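Local coordinates for uncharacterized protein (Pediococcus pentosaceus, PDB 3QKB), which is of unknown function but belongs to the DUF74 family of putative heavy-metal-binding domains and assembles as a five-chain beta/alpha-propeller, at residues 54-57 against 58-62. Sequence-based numbering, arbitrary orientation. Where two conformers were deposited one is given.
Sequences NMFD and QLFDE
Met55, a selenomethionine, lies alongside Gln58 with both side chains pointing the same way. Its chain bends at the selenium (chi3 105°), which brings Met55 CE to 3.4 Å from Gln58 OE1. Gln58 OE1, CG and CD also lie beside the backbone O of Met55, as packing. Phe56 turns its ring to the protein interior, where it meets its helical neighbours at i+3 and i+4. Leu59 CD1 lies 4.2 Å from Phe56 CD1 and Phe60 CE2 lies 3.9 Å from Phe56 CB, both coming to the Phe56 ring at an oblique angle. The carbonyl of Phe56 accepts a nearly straight bond from Phe60 N (3.1 Å, 165° at the hydrogen) and a weak, bent one from Leu59 N. With CG anti to its own carbonyl carbon (chi1 -70°), Phe60 leans back along the helix, and its CD2 lies beside Phe56 O. Asp57 presents its CA to the edge of the Phe60 ring, while its O takes the next i+4 bond from Asp61 N (3.2 Å), with the donor in the carbonyl plane. Phe56 and Leu59 rest on Leu98 and Val100 of the sheet, Phe60 meets Tyr84 edge-to-face, and His101 of the second subunit reaches the Phe56 ring. The first turns of helix 56-73 are thus amphipathic: main-chain bonds satisfy the carbonyls of Phe56 and Asp57, the apolar trio Phe56, Leu59 and Phe60 is buried, and Gln58 and Asp61 remain exposed.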
loop_
_atom_site.group_PDB
_atom_site.type_symbol
_atom_site.label_atom_id
_atom_site.label_comp_id
_atom_site.label_asym_id
_atom_site.label_seq_id
_atom_site.Cartn_x
_atom_site.Cartn_y
_atom_site.Cartn_z
ATOM N N ASN A 54 -5.756 -17.260 8.342
ATOM C CA ASN A 54 -6.593 -16.742 9.464
ATOM C C ASN A 54 -5.808 -16.307 10.701
ATOM O O ASN A 54 -6.275 -15.511 11.509
ATOM C CB ASN A 54 -7.641 -17.804 9.893
ATOM C CG ASN A 54 -7.000 -19.147 10.323
ATOM O OD1 ASN A 54 -6.475 -19.890 9.490
ATOM N ND2 ASN A 54 -7.055 -19.449 11.619
HETATM N N MSE A 55 -4.618 -16.878 10.873
HETATM C CA MSE A 55 -3.765 -16.529 11.995
HETATM C C MSE A 55 -3.144 -15.152 11.924
HETATM O O MSE A 55 -2.568 -14.707 12.921
HETATM C CB MSE A 55 -2.666 -17.576 12.174
HETATM C CG MSE A 55 -3.208 -18.907 12.720
HETATM SE SE MSE A 55 -1.748 -20.006 13.155
HETATM C CE MSE A 55 -1.798 -19.846 15.098
ATOM N N PHE A 56 -3.238 -14.481 10.763
ATOM C CA PHE A 56 -2.963 -13.043 10.682
ATOM C C PHE A 56 -3.859 -12.201 11.594
ATOM O O PHE A 56 -3.457 -11.120 11.994
ATOM C CB PHE A 56 -3.112 -12.507 9.239
ATOM C CG PHE A 56 -1.855 -12.561 8.427
ATOM C CD1 PHE A 56 -0.924 -11.560 8.533
ATOM C CD2 PHE A 56 -1.611 -13.609 7.535
ATOM C CE1 PHE A 56 0.243 -11.590 7.769
ATOM C CE2 PHE A 56 -0.456 -13.655 6.766
ATOM C CZ PHE A 56 0.473 -12.657 6.876
ATOM N N ASP A 57 -5.072 -12.666 11.880
ATOM C CA ASP A 57 -6.019 -11.908 12.716
ATOM C C ASP A 57 -5.377 -11.419 14.027
ATOM O O ASP A 57 -5.393 -10.215 14.325
ATOM C CB ASP A 57 -7.271 -12.761 13.021
ATOM C CG ASP A 57 -8.203 -12.960 11.771
ATOM O OD1 ASP A 57 -7.950 -12.378 10.649
ATOM O OD2 ASP A 57 -9.197 -13.711 11.941
ATOM N N GLN A 58 -4.756 -12.359 14.741
ATOM C CA GLN A 58 -3.972 -12.089 15.968
ATOM C C GLN A 58 -2.993 -10.953 15.807
ATOM O O GLN A 58 -2.842 -10.119 16.699
ATOM C CB GLN A 58 -3.093 -13.287 16.354
ATOM C CG GLN A 58 -3.747 -14.604 16.561
ATOM C CD GLN A 58 -2.734 -15.706 16.521
ATOM O OE1 GLN A 58 -2.939 -16.737 15.860
ATOM N NE2 GLN A 58 -1.605 -15.493 17.202
ATOM N N LEU A 59 -2.250 -11.011 14.703
ATOM C CA LEU A 59 -1.109 -10.152 14.482
ATOM C C LEU A 59 -1.553 -8.714 14.246
ATOM O O LEU A 59 -0.920 -7.787 14.735
ATOM C CB LEU A 59 -0.267 -10.671 13.304
ATOM C CG LEU A 59 0.418 -12.030 13.468
ATOM C CD1 LEU A 59 1.067 -12.421 12.175
ATOM C CD2 LEU A 59 1.452 -12.015 14.580
ATOM N N PHE A 60 -2.648 -8.531 13.512
ATOM C CA PHE A 60 -3.236 -7.202 13.360
ATOM C C PHE A 60 -3.637 -6.616 14.720
ATOM O O PHE A 60 -3.348 -5.453 14.981
ATOM C CB PHE A 60 -4.462 -7.220 12.439
ATOM C CG PHE A 60 -4.143 -7.459 10.990
ATOM C CD1 PHE A 60 -3.394 -6.541 10.269
ATOM C CD2 PHE A 60 -4.620 -8.598 10.331
ATOM C CE1 PHE A 60 -3.086 -6.762 8.916
ATOM C CE2 PHE A 60 -4.327 -8.819 8.982
ATOM C CZ PHE A 60 -3.560 -7.895 8.274
ATOM N N ASP A 61 -4.297 -7.420 15.569
ATOM C CA ASP A 61 -4.669 -6.984 16.930
ATOM C C ASP A 61 -3.456 -6.578 17.737
ATOM O O ASP A 61 -3.462 -5.518 18.369
ATOM C CB ASP A 61 -5.426 -8.084 17.701
ATOM C CG ASP A 61 -6.950 -7.983 17.556
ATOM O OD1 ASP A 61 -7.447 -7.441 16.535
ATOM O OD2 ASP A 61 -7.660 -8.475 18.474
ATOM N N GLU A 62 -2.419 -7.423 17.700
ATOM C CA GLU A 62 -1.166 -7.170 18.428
ATOM C C GLU A 62 -0.490 -5.905 17.923
ATOM O O GLU A 62 -0.052 -5.091 18.714
ATOM C CB GLU A 62 -0.205 -8.373 18.314
ATOM C CG GLU A 62 1.028 -8.350 19.295
ATOM C CD GLU A 62 2.071 -9.458 18.980
ATOM O OE1 GLU A 62 1.681 -10.656 19.009
ATOM O OE2 GLU A 62 3.263 -9.126 18.695
#